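Local coordinates for Old Yellow Enzyme (Pichia, PDB 6AGZ), which probably catalyses the asymmetric reduction of enone compounds with a bound flavin mononucleotide, at residues T35-T40 with G76-G81; A68-P73 with Q110-G115. One frame throughout, in Å; residues are numbered along the deposited sequence.

The two interactions illustrate how successive layers build outward from a flavin in a barrel enzyme. Interaction 2 is the inner layer, where neighbouring barrel strands meet beside FMN; interaction 1, its centre about 10 Å away, ties together the loops that follow the first and second strands. Only two residues separate 68-73 from 76-81, so the loop in interaction 1 follows closely on the strand in interaction 2. They also touch directly: Y78 CE2 lies 3.5 Å from W112 CH2, and L77 N lies 3.4 Å from L114 CD1. Each reaches the cofactor, interaction 1 through T35 and interaction 2 through Q110, with A68 alongside, so the isoalloxazine's pyrimidine end is approached from both.

Interaction 1 of 2, residues T35-T40 with G76-G81; sequences TRFRNT and GLYQNG. With FMN (flavin mononucleotide), chain C.
The carbonyl oxygen N80 O is gripped by N39 through two donors: side-chain ND2 at 3.3 Å, and backbone N, a weak bond at 3.4 Å. ND2 comes from above the carbonyl plane, not along a lone pair, and the CA of F37 adds a CH...O contact to the same oxygen. The return bond is straighter: N80 ND2 gives a hydrogen bond of 2.8 Å to N39 O, at 166° and in the plane of its own amide. With CG anti to the carbonyl carbon and beside the backbone N (chi1 -56°), N39 brings ND2 and its own N to the same oxygen; ND2 also bonds E67 OE1. Beside this knot, the F37 ring meets the type II turn Y78-G81, with N80 O and G81 CA at its edge and CE1 3.6 Å from Y78 CB. The F37 and Y78 planes stand 84° apart. T35 CG2 lies over one face of the F37 ring, toward its rim, while T35 OG1 hydrogen-bonds FMN O4 at 2.6 Å. The loops after strands 29-31 and 63-70 are thus joined ahead of helices 47-57 and 87-102, with M49 of helix 47-57 against N39 and helix 120-125 against L77.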
ATOM      1  N   THR A  35     -15.410 -12.844 -20.994  1.00 14.41           N
ATOM      2  CA  THR A  35     -16.339 -12.362 -22.008  1.00 14.80           C
ATOM      3  C   THR A  35     -16.151 -13.132 -23.310  1.00 14.22           C
ATOM      4  O   THR A  35     -15.025 -13.288 -23.793  1.00 13.91           O
ATOM      5  CB  THR A  35     -16.124 -10.866 -22.240  1.00 15.68           C
ATOM      6  OG1 THR A  35     -16.521 -10.136 -21.070  1.00 14.73           O
ATOM      7  CG2 THR A  35     -16.924 -10.386 -23.438  1.00 18.24           C
ATOM      8  N   ARG A  36     -17.258 -13.610 -23.882  1.00 14.10           N
ATOM      9  CA  ARG A  36     -17.218 -14.397 -25.110  1.00 14.01           C
ATOM     10  C   ARG A  36     -18.170 -13.920 -26.198  1.00 14.28           C
ATOM     11  O   ARG A  36     -17.980 -14.304 -27.358  1.00 15.57           O
ATOM     12  CB  ARG A  36     -17.517 -15.875 -24.813  1.00 13.36           C
ATOM     13  CG  ARG A  36     -16.601 -16.508 -23.775  1.00 14.75           C
ATOM     14  CD  ARG A  36     -15.141 -16.444 -24.198  1.00 15.49           C
ATOM     15  NE  ARG A  36     -14.920 -17.047 -25.508  1.00 15.63           N
ATOM     16  CZ  ARG A  36     -14.778 -18.352 -25.717  1.00 15.05           C
ATOM     17  NH1 ARG A  36     -14.838 -19.199 -24.698  1.00 14.72           N
ATOM     18  NH2 ARG A  36     -14.578 -18.811 -26.945  1.00 13.94           N
ATOM     19  N   PHE A  37     -19.187 -13.117 -25.871  1.00 14.14           N
ATOM     20  CA  PHE A  37     -20.115 -12.551 -26.855  1.00 16.18           C
ATOM     21  C   PHE A  37     -20.886 -13.643 -27.600  1.00 16.42           C
ATOM     22  O   PHE A  37     -20.988 -13.637 -28.829  1.00 15.47           O
ATOM     23  CB  PHE A  37     -19.385 -11.636 -27.840  1.00 17.09           C
ATOM     24  CG  PHE A  37     -18.795 -10.411 -27.206  1.00 17.96           C
ATOM     25  CD1 PHE A  37     -19.519  -9.674 -26.283  1.00 16.85           C
ATOM     26  CD2 PHE A  37     -17.513  -9.999 -27.529  1.00 18.07           C
ATOM     27  CE1 PHE A  37     -18.977  -8.546 -25.698  1.00 16.62           C
ATOM     28  CE2 PHE A  37     -16.964  -8.872 -26.947  1.00 16.21           C
ATOM     29  CZ  PHE A  37     -17.697  -8.143 -26.031  1.00 15.73           C
ATOM     30  N   ARG A  38     -21.441 -14.588 -26.840  1.00 14.69           N
ATOM     31  CA  ARG A  38     -22.295 -15.630 -27.398  1.00 15.79           C
ATOM     32  C   ARG A  38     -23.753 -15.463 -26.983  1.00 15.64           C
ATOM     33  O   ARG A  38     -24.523 -16.428 -27.029  1.00 15.57           O
ATOM     34  CB  ARG A  38     -21.782 -17.016 -27.008  1.00 14.85           C
ATOM     35  CG  ARG A  38     -20.914 -17.683 -28.071  1.00 15.24           C
ATOM     36  CD  ARG A  38     -19.569 -16.988 -28.225  1.00 15.48           C
ATOM     37  NE  ARG A  38     -18.668 -17.730 -29.103  1.00 15.23           N
ATOM     38  CZ  ARG A  38     -17.366 -17.484 -29.219  1.00 15.98           C
ATOM     39  NH1 ARG A  38     -16.806 -16.515 -28.508  1.00 14.76           N
ATOM     40  NH2 ARG A  38     -16.622 -18.208 -30.044  1.00 16.84           N
ATOM     41  N   ASN A  39     -24.142 -14.260 -26.575  1.00 14.04           N
ATOM     42  CA  ASN A  39     -25.538 -13.933 -26.342  1.00 16.19           C
ATOM     43  C   ASN A  39     -26.188 -13.500 -27.652  1.00 17.41           C
ATOM     44  O   ASN A  39     -25.518 -13.257 -28.658  1.00 18.21           O
ATOM     45  CB  ASN A  39     -25.672 -12.825 -25.296  1.00 14.86           C
ATOM     46  CG  ASN A  39     -24.995 -13.169 -23.984  1.00 15.22           C
ATOM     47  OD1 ASN A  39     -25.642 -13.613 -23.036  1.00 15.78           O
ATOM     48  ND2 ASN A  39     -23.685 -12.957 -23.921  1.00 15.51           N
ATOM     49  N   THR A  40     -27.513 -13.398 -27.634  1.00 19.01           N
ATOM     50  CA  THR A  40     -28.218 -12.888 -28.797  1.00 20.83           C
ATOM     51  C   THR A  40     -27.943 -11.395 -28.962  1.00 21.30           C
ATOM     52  O   THR A  40     -27.378 -10.735 -28.083  1.00 21.49           O
ATOM     53  CB  THR A  40     -29.722 -13.131 -28.671  1.00 19.58           C
ATOM     54  OG1 THR A  40     -30.233 -12.403 -27.548  1.00 20.70           O
ATOM     55  CG2 THR A  40     -30.008 -14.613 -28.480  1.00 18.29           C
ATOM     56  N   GLY A  76     -24.081  -0.825 -20.738  1.00 16.44           N
ATOM     57  CA  GLY A  76     -23.369  -1.319 -21.903  1.00 15.94           C
ATOM     58  C   GLY A  76     -22.829  -0.216 -22.795  1.00 17.56           C
ATOM     59  O   GLY A  76     -22.554   0.886 -22.321  1.00 18.12           O
ATOM     60  N   LEU A  77     -22.672  -0.503 -24.086  1.00 16.44           N
ATOM     61  CA  LEU A  77     -23.027  -1.800 -24.658  1.00 16.51           C
ATOM     62  C   LEU A  77     -21.957  -2.332 -25.610  1.00 16.08           C
ATOM     63  O   LEU A  77     -21.228  -1.564 -26.237  1.00 15.67           O
ATOM     64  CB  LEU A  77     -24.357  -1.708 -25.415  1.00 18.41           C
ATOM     65  CG  LEU A  77     -25.669  -1.490 -24.660  1.00 19.74           C
ATOM     66  CD1 LEU A  77     -26.759  -1.061 -25.627  1.00 19.77           C
ATOM     67  CD2 LEU A  77     -26.075  -2.757 -23.928  1.00 19.50           C
ATOM     68  N   TYR A  78     -21.875  -3.656 -25.704  1.00 16.11           N
ATOM     69  CA  TYR A  78     -21.171  -4.346 -26.773  1.00 16.42           C
ATOM     70  C   TYR A  78     -22.150  -5.294 -27.449  1.00 17.05           C
ATOM     71  O   TYR A  78     -23.043  -5.848 -26.800  1.00 18.38           O
ATOM     72  CB  TYR A  78     -19.959  -5.136 -26.256  1.00 16.38           C
ATOM     73  CG  TYR A  78     -18.828  -4.284 -25.723  1.00 14.40           C
ATOM     74  CD1 TYR A  78     -18.462  -3.101 -26.354  1.00 14.40           C
ATOM     75  CD2 TYR A  78     -18.123  -4.668 -24.590  1.00 12.40           C
ATOM     76  CE1 TYR A  78     -17.426  -2.324 -25.867  1.00 14.73           C
ATOM     77  CE2 TYR A  78     -17.087  -3.899 -24.097  1.00 13.45           C
ATOM     78  CZ  TYR A  78     -16.742  -2.728 -24.738  1.00 14.36           C
ATOM     79  OH  TYR A  78     -15.712  -1.960 -24.249  1.00 14.69           O
ATOM     80  N   GLN A  79     -21.995  -5.471 -28.759  1.00 17.19           N
ATOM     81  CA  GLN A  79     -22.917  -6.333 -29.485  1.00 18.54           C
ATOM     82  C   GLN A  79     -22.808  -7.768 -28.982  1.00 16.83           C
ATOM     83  O   GLN A  79     -21.706  -8.294 -28.794  1.00 15.89           O
ATOM     84  CB  GLN A  79     -22.655  -6.261 -30.993  1.00 22.12           C
ATOM     85  CG  GLN A  79     -21.247  -6.621 -31.426  1.00 24.07           C
ATOM     86  CD  GLN A  79     -21.026  -6.393 -32.909  1.00 27.67           C
ATOM     87  OE1 GLN A  79     -21.829  -6.818 -33.740  1.00 29.13           O
ATOM     88  NE2 GLN A  79     -19.935  -5.715 -33.249  1.00 28.47           N
ATOM     89  N   ASN A  80     -23.967  -8.379 -28.724  1.00 16.45           N
ATOM     90  CA  ASN A  80     -24.070  -9.762 -28.258  1.00 16.35           C
ATOM     91  C   ASN A  80     -23.447  -9.953 -26.876  1.00 15.04           C
ATOM     92  O   ASN A  80     -23.012 -11.053 -26.527  1.00 13.78           O
ATOM     93  CB  ASN A  80     -23.457 -10.736 -29.269  1.00 16.42           C
ATOM     94  CG  ASN A  80     -24.123 -10.649 -30.627  1.00 17.97           C
ATOM     95  OD1 ASN A  80     -23.810  -9.768 -31.428  1.00 20.99           O
ATOM     96  ND2 ASN A  80     -25.052 -11.561 -30.892  1.00 15.91           N
ATOM     97  N   GLY A  81     -23.405  -8.890 -26.080  1.00 15.04           N
ATOM     98  CA  GLY A  81     -23.024  -9.001 -24.690  1.00 14.96           C
ATOM     99  C   GLY A  81     -24.167  -9.513 -23.842  1.00 16.09           C
ATOM    100  O   GLY A  81     -25.309  -9.674 -24.298  1.00 18.77           O
TER
HETATM  101  N1  FMN C 501     -12.012 -10.297 -16.656  1.00 14.92           N
HETATM  102  C2  FMN C 501     -13.115  -9.689 -16.086  1.00 15.35           C
HETATM  103  O2  FMN C 501     -13.048  -9.240 -14.943  1.00 14.37           O
HETATM  104  N3  FMN C 501     -14.293  -9.579 -16.796  1.00 15.65           N
HETATM  105  C4  FMN C 501     -14.371 -10.080 -18.078  1.00 17.33           C
HETATM  106  O4  FMN C 501     -15.417  -9.987 -18.718  1.00 20.38           O
HETATM  107  C4A FMN C 501     -13.263 -10.692 -18.652  1.00 16.41           C
HETATM  108  N5  FMN C 501     -13.345 -11.190 -19.931  1.00 17.72           N
HETATM  109  C5A FMN C 501     -12.252 -11.802 -20.506  1.00 18.81           C
HETATM  110  C6  FMN C 501     -12.343 -12.302 -21.798  1.00 20.06           C
HETATM  111  C7  FMN C 501     -11.246 -12.918 -22.386  1.00 21.96           C
HETATM  112  C7M FMN C 501     -11.347 -13.460 -23.779  1.00 22.69           C
HETATM  113  C8  FMN C 501     -10.055 -13.034 -21.681  1.00 21.07           C
HETATM  114  C8M FMN C 501      -8.869 -13.700 -22.314  1.00 22.50           C
HETATM  115  C9  FMN C 501      -9.964 -12.531 -20.390  1.00 19.48           C
HETATM  116  C9A FMN C 501     -11.062 -11.915 -19.796  1.00 17.80           C
HETATM  117  N10 FMN C 501     -10.977 -11.412 -18.510  1.00 16.58           N
HETATM  118  C10 FMN C 501     -12.078 -10.801 -17.938  1.00 15.61           C
HETATM  119  C1' FMN C 501      -9.698 -11.541 -17.732  1.00 16.76           C
HETATM  120  C2' FMN C 501      -9.696 -12.923 -17.071  1.00 17.21           C
HETATM  121  O2' FMN C 501     -10.781 -13.009 -16.174  1.00 17.43           O
HETATM  122  C3' FMN C 501      -8.392 -13.244 -16.343  1.00 17.00           C
HETATM  123  O3' FMN C 501      -8.202 -12.346 -15.273  1.00 16.74           O
HETATM  124  C4' FMN C 501      -7.202 -13.183 -17.296  1.00 17.18           C
HETATM  125  O4' FMN C 501      -7.504 -13.892 -18.477  1.00 15.28           O
HETATM  126  C5' FMN C 501      -5.948 -13.786 -16.675  1.00 17.70           C
HETATM  127  O5' FMN C 501      -6.220 -15.102 -16.247  1.00 19.55           O
HETATM  128  P   FMN C 501      -5.584 -16.354 -17.033  1.00 18.30           P
HETATM  129  O1P FMN C 501      -4.090 -16.158 -17.146  1.00 21.30           O
HETATM  130  O2P FMN C 501      -5.866 -17.631 -16.277  1.00 19.09           O
HETATM  131  O3P FMN C 501      -6.200 -16.436 -18.408  1.00 16.81           O

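Interaction 2 of 2, residues A68-P73 with Q110-G115. With FMN (flavin mononucleotide), chain C.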
ATOM      1  N   ALA A  68     -18.695 -10.997 -17.843  1.00 13.63           N
ATOM      2  CA  ALA A  68     -19.160  -9.709 -17.347  1.00 12.97           C
ATOM      3  C   ALA A  68     -20.495  -9.343 -17.984  1.00 13.37           C
ATOM      4  O   ALA A  68     -20.624  -9.306 -19.211  1.00 12.53           O
ATOM      5  CB  ALA A  68     -18.114  -8.636 -17.630  1.00 10.84           C
ATOM      6  N   THR A  69     -21.489  -9.075 -17.142  1.00 12.59           N
ATOM      7  CA  THR A  69     -22.877  -8.951 -17.564  1.00 13.71           C
ATOM      8  C   THR A  69     -23.382  -7.545 -17.276  1.00 14.73           C
ATOM      9  O   THR A  69     -23.237  -7.047 -16.154  1.00 15.06           O
ATOM     10  CB  THR A  69     -23.751  -9.987 -16.848  1.00 15.21           C
ATOM     11  OG1 THR A  69     -23.359 -11.306 -17.250  1.00 13.92           O
ATOM     12  CG2 THR A  69     -25.217  -9.778 -17.176  1.00 16.00           C
ATOM     13  N   PHE A  70     -23.974  -6.912 -18.288  1.00 13.90           N
ATOM     14  CA  PHE A  70     -24.533  -5.577 -18.120  1.00 13.41           C
ATOM     15  C   PHE A  70     -25.687  -5.604 -17.124  1.00 14.07           C
ATOM     16  O   PHE A  70     -26.588  -6.442 -17.221  1.00 14.29           O
ATOM     17  CB  PHE A  70     -25.020  -5.034 -19.466  1.00 14.24           C
ATOM     18  CG  PHE A  70     -23.963  -5.009 -20.535  1.00 13.73           C
ATOM     19  CD1 PHE A  70     -22.671  -4.604 -20.245  1.00 13.24           C
ATOM     20  CD2 PHE A  70     -24.265  -5.391 -21.833  1.00 13.28           C
ATOM     21  CE1 PHE A  70     -21.699  -4.581 -21.229  1.00 12.19           C
ATOM     22  CE2 PHE A  70     -23.298  -5.372 -22.821  1.00 12.08           C
ATOM     23  CZ  PHE A  70     -22.014  -4.967 -22.520  1.00 11.76           C
ATOM     24  N   GLY A  71     -25.655  -4.680 -16.162  1.00 14.09           N
ATOM     25  CA  GLY A  71     -26.751  -4.574 -15.215  1.00 14.98           C
ATOM     26  C   GLY A  71     -27.977  -3.901 -15.789  1.00 15.90           C
ATOM     27  O   GLY A  71     -29.098  -4.158 -15.336  1.00 16.70           O
ATOM     28  N   ALA A  72     -27.792  -3.044 -16.785  1.00 15.73           N
ATOM     29  CA  ALA A  72     -28.881  -2.313 -17.417  1.00 17.37           C
ATOM     30  C   ALA A  72     -28.414  -1.889 -18.802  1.00 16.60           C
ATOM     31  O   ALA A  72     -27.219  -1.969 -19.110  1.00 16.43           O
ATOM     32  CB  ALA A  72     -29.298  -1.094 -16.574  1.00 18.64           C
ATOM     33  N   PRO A  73     -29.335  -1.459 -19.674  1.00 18.87           N
ATOM     34  CA  PRO A  73     -28.902  -0.963 -20.993  1.00 18.84           C
ATOM     35  C   PRO A  73     -27.853   0.136 -20.922  1.00 18.84           C
ATOM     36  O   PRO A  73     -26.924   0.148 -21.740  1.00 18.16           O
ATOM     37  CB  PRO A  73     -30.212  -0.463 -21.614  1.00 18.36           C
ATOM     38  CG  PRO A  73     -31.248  -1.345 -21.022  1.00 17.47           C
ATOM     39  CD  PRO A  73     -30.801  -1.612 -19.605  1.00 17.65           C
ATOM     40  N   GLN A 110     -20.684 -11.694 -12.520  1.00 15.50           N
ATOM     41  CA  GLN A 110     -19.989 -10.415 -12.500  1.00 16.29           C
ATOM     42  C   GLN A 110     -20.830  -9.378 -13.231  1.00 16.12           C
ATOM     43  O   GLN A 110     -21.311  -9.630 -14.340  1.00 15.02           O
ATOM     44  CB  GLN A 110     -18.606 -10.528 -13.143  1.00 15.27           C
ATOM     45  CG  GLN A 110     -17.748  -9.288 -12.943  1.00 15.06           C
ATOM     46  CD  GLN A 110     -16.525  -9.267 -13.838  1.00 16.11           C
ATOM     47  OE1 GLN A 110     -16.622  -9.489 -15.043  1.00 14.15           O
ATOM     48  NE2 GLN A 110     -15.364  -8.996 -13.251  1.00 16.38           N
ATOM     49  N   LEU A 111     -21.011  -8.217 -12.607  1.00 15.88           N
ATOM     50  CA  LEU A 111     -21.796  -7.133 -13.182  1.00 14.85           C
ATOM     51  C   LEU A 111     -20.875  -6.144 -13.886  1.00 15.58           C
ATOM     52  O   LEU A 111     -19.896  -5.674 -13.298  1.00 14.13           O
ATOM     53  CB  LEU A 111     -22.616  -6.417 -12.109  1.00 15.50           C
ATOM     54  CG  LEU A 111     -23.763  -7.212 -11.487  1.00 13.29           C
ATOM     55  CD1 LEU A 111     -24.571  -6.329 -10.544  1.00 13.94           C
ATOM     56  CD2 LEU A 111     -24.653  -7.820 -12.562  1.00 11.01           C
ATOM     57  N   TRP A 112     -21.206  -5.819 -15.132  1.00 16.87           N
ATOM     58  CA  TRP A 112     -20.370  -4.991 -15.988  1.00 16.27           C
ATOM     59  C   TRP A 112     -20.975  -3.603 -16.140  1.00 16.21           C
ATOM     60  O   TRP A 112     -22.200  -3.449 -16.187  1.00 16.17           O
ATOM     61  CB  TRP A 112     -20.211  -5.635 -17.369  1.00 15.16           C
ATOM     62  CG  TRP A 112     -18.879  -5.409 -18.022  1.00 14.09           C
ATOM     63  CD1 TRP A 112     -17.807  -4.742 -17.503  1.00 12.53           C
ATOM     64  CD2 TRP A 112     -18.479  -5.864 -19.319  1.00 14.03           C
ATOM     65  NE1 TRP A 112     -16.763  -4.755 -18.399  1.00 12.62           N
ATOM     66  CE2 TRP A 112     -17.150  -5.441 -19.520  1.00 13.58           C
ATOM     67  CE3 TRP A 112     -19.113  -6.599 -20.326  1.00 14.24           C
ATOM     68  CZ2 TRP A 112     -16.450  -5.718 -20.691  1.00 14.27           C
ATOM     69  CZ3 TRP A 112     -18.415  -6.873 -21.486  1.00 15.52           C
ATOM     70  CH2 TRP A 112     -17.098  -6.434 -21.659  1.00 15.59           C
ATOM     71  N   ASN A 113     -20.108  -2.595 -16.216  1.00 15.51           N
ATOM     72  CA  ASN A 113     -20.519  -1.239 -16.566  1.00 14.85           C
ATOM     73  C   ASN A 113     -19.380  -0.619 -17.359  1.00 13.75           C
ATOM     74  O   ASN A 113     -18.278  -0.449 -16.828  1.00 14.14           O
ATOM     75  CB  ASN A 113     -20.843  -0.404 -15.326  1.00 15.98           C
ATOM     76  CG  ASN A 113     -21.605   0.866 -15.661  1.00 17.68           C
ATOM     77  OD1 ASN A 113     -21.443   1.437 -16.740  1.00 18.44           O
ATOM     78  ND2 ASN A 113     -22.447   1.310 -14.737  1.00 17.81           N
ATOM     79  N   LEU A 114     -19.647  -0.282 -18.621  1.00 13.73           N
ATOM     80  CA  LEU A 114     -18.571   0.039 -19.551  1.00 13.36           C
ATOM     81  C   LEU A 114     -18.041   1.455 -19.364  1.00 14.87           C
ATOM     82  O   LEU A 114     -16.823   1.667 -19.367  1.00 13.27           O
ATOM     83  CB  LEU A 114     -19.050  -0.164 -20.988  1.00 13.81           C
ATOM     84  CG  LEU A 114     -19.427  -1.603 -21.345  1.00 14.53           C
ATOM     85  CD1 LEU A 114     -19.725  -1.740 -22.828  1.00 14.75           C
ATOM     86  CD2 LEU A 114     -18.319  -2.555 -20.931  1.00 12.07           C
ATOM     87  N   GLY A 115     -18.926   2.435 -19.207  1.00 15.14           N
ATOM     88  CA  GLY A 115     -18.459   3.809 -19.141  1.00 14.21           C
ATOM     89  C   GLY A 115     -17.919   4.262 -20.484  1.00 14.11           C
ATOM     90  O   GLY A 115     -18.504   3.997 -21.540  1.00 14.97           O
TER
HETATM   91  N1  FMN C 501     -12.012 -10.297 -16.656  1.00 14.92           N
HETATM   92  C2  FMN C 501     -13.115  -9.689 -16.086  1.00 15.35           C
HETATM   93  O2  FMN C 501     -13.048  -9.240 -14.943  1.00 14.37           O
HETATM   94  N3  FMN C 501     -14.293  -9.579 -16.796  1.00 15.65           N
HETATM   95  C4  FMN C 501     -14.371 -10.080 -18.078  1.00 17.33           C
HETATM   96  O4  FMN C 501     -15.417  -9.987 -18.718  1.00 20.38           O
HETATM   97  C4A FMN C 501     -13.263 -10.692 -18.652  1.00 16.41           C
HETATM   98  N5  FMN C 501     -13.345 -11.190 -19.931  1.00 17.72           N
HETATM   99  C5A FMN C 501     -12.252 -11.802 -20.506  1.00 18.81           C
HETATM  100  C6  FMN C 501     -12.343 -12.302 -21.798  1.00 20.06           C
HETATM  101  C7  FMN C 501     -11.246 -12.918 -22.386  1.00 21.96           C
HETATM  102  C7M FMN C 501     -11.347 -13.460 -23.779  1.00 22.69           C
HETATM  103  C8  FMN C 501     -10.055 -13.034 -21.681  1.00 21.07           C
HETATM  104  C8M FMN C 501      -8.869 -13.700 -22.314  1.00 22.50           C
HETATM  105  C9  FMN C 501      -9.964 -12.531 -20.390  1.00 19.48           C
HETATM  106  C9A FMN C 501     -11.062 -11.915 -19.796  1.00 17.80           C
HETATM  107  N10 FMN C 501     -10.977 -11.412 -18.510  1.00 16.58           N
HETATM  108  C10 FMN C 501     -12.078 -10.801 -17.938  1.00 15.61           C
HETATM  109  C1' FMN C 501      -9.698 -11.541 -17.732  1.00 16.76           C
HETATM  110  C2' FMN C 501      -9.696 -12.923 -17.071  1.00 17.21           C
HETATM  111  O2' FMN C 501     -10.781 -13.009 -16.174  1.00 17.43           O
HETATM  112  C3' FMN C 501      -8.392 -13.244 -16.343  1.00 17.00           C
HETATM  113  O3' FMN C 501      -8.202 -12.346 -15.273  1.00 16.74           O
HETATM  114  C4' FMN C 501      -7.202 -13.183 -17.296  1.00 17.18           C
HETATM  115  O4' FMN C 501      -7.504 -13.892 -18.477  1.00 15.28           O
HETATM  116  C5' FMN C 501      -5.948 -13.786 -16.675  1.00 17.70           C
HETATM  117  O5' FMN C 501      -6.220 -15.102 -16.247  1.00 19.55           O
HETATM  118  P   FMN C 501      -5.584 -16.354 -17.033  1.00 18.30           P
HETATM  119  O1P FMN C 501      -4.090 -16.158 -17.146  1.00 21.30           O
HETATM  120  O2P FMN C 501      -5.866 -17.631 -16.277  1.00 19.09           O
HETATM  121  O3P FMN C 501      -6.200 -16.436 -18.408  1.00 16.81           O
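T69 exchanges backbone hydrogen bonds with both neighbours of L111: T69 N donates to Q110 O at 2.9 Å, and W112 N to T69 O at 2.6 Å. Packing is tightest on the face of this parallel ladder carrying the W112 indole. The methyl of A68 presses onto one indole face, CB 3.3 Å from W112 CD2, while L114 CD2 lies over the other. A chi1 of -146°, short of fully anti, turns the indole between these two carbons. The F70 ring is nearly parallel to it (13°) with slight overlap, yet touches, F70 CE1 being 3.4 Å from W112 CE3. Without the indole, as with an alanine in place of W112, A68 and L114 would probably face a gap and F70 CE1 would lose its neighbour. At the G71 end the fit is looser, though still buried: G71 N stands 3.7 Å from W112 O, which has no polar partner. The extended Q110 side chain meets the flavin's pyrimidine ring with both amide atoms, OE1 accepting from FMN N3 and NE2 donating to FMN O2, each at 2.9 Å. Strand 63-70, helix 87-102 and strand 106-112 form a beta-alpha-beta unit of the TIM barrel, whose C-terminal strand ends characteristically hold the active site.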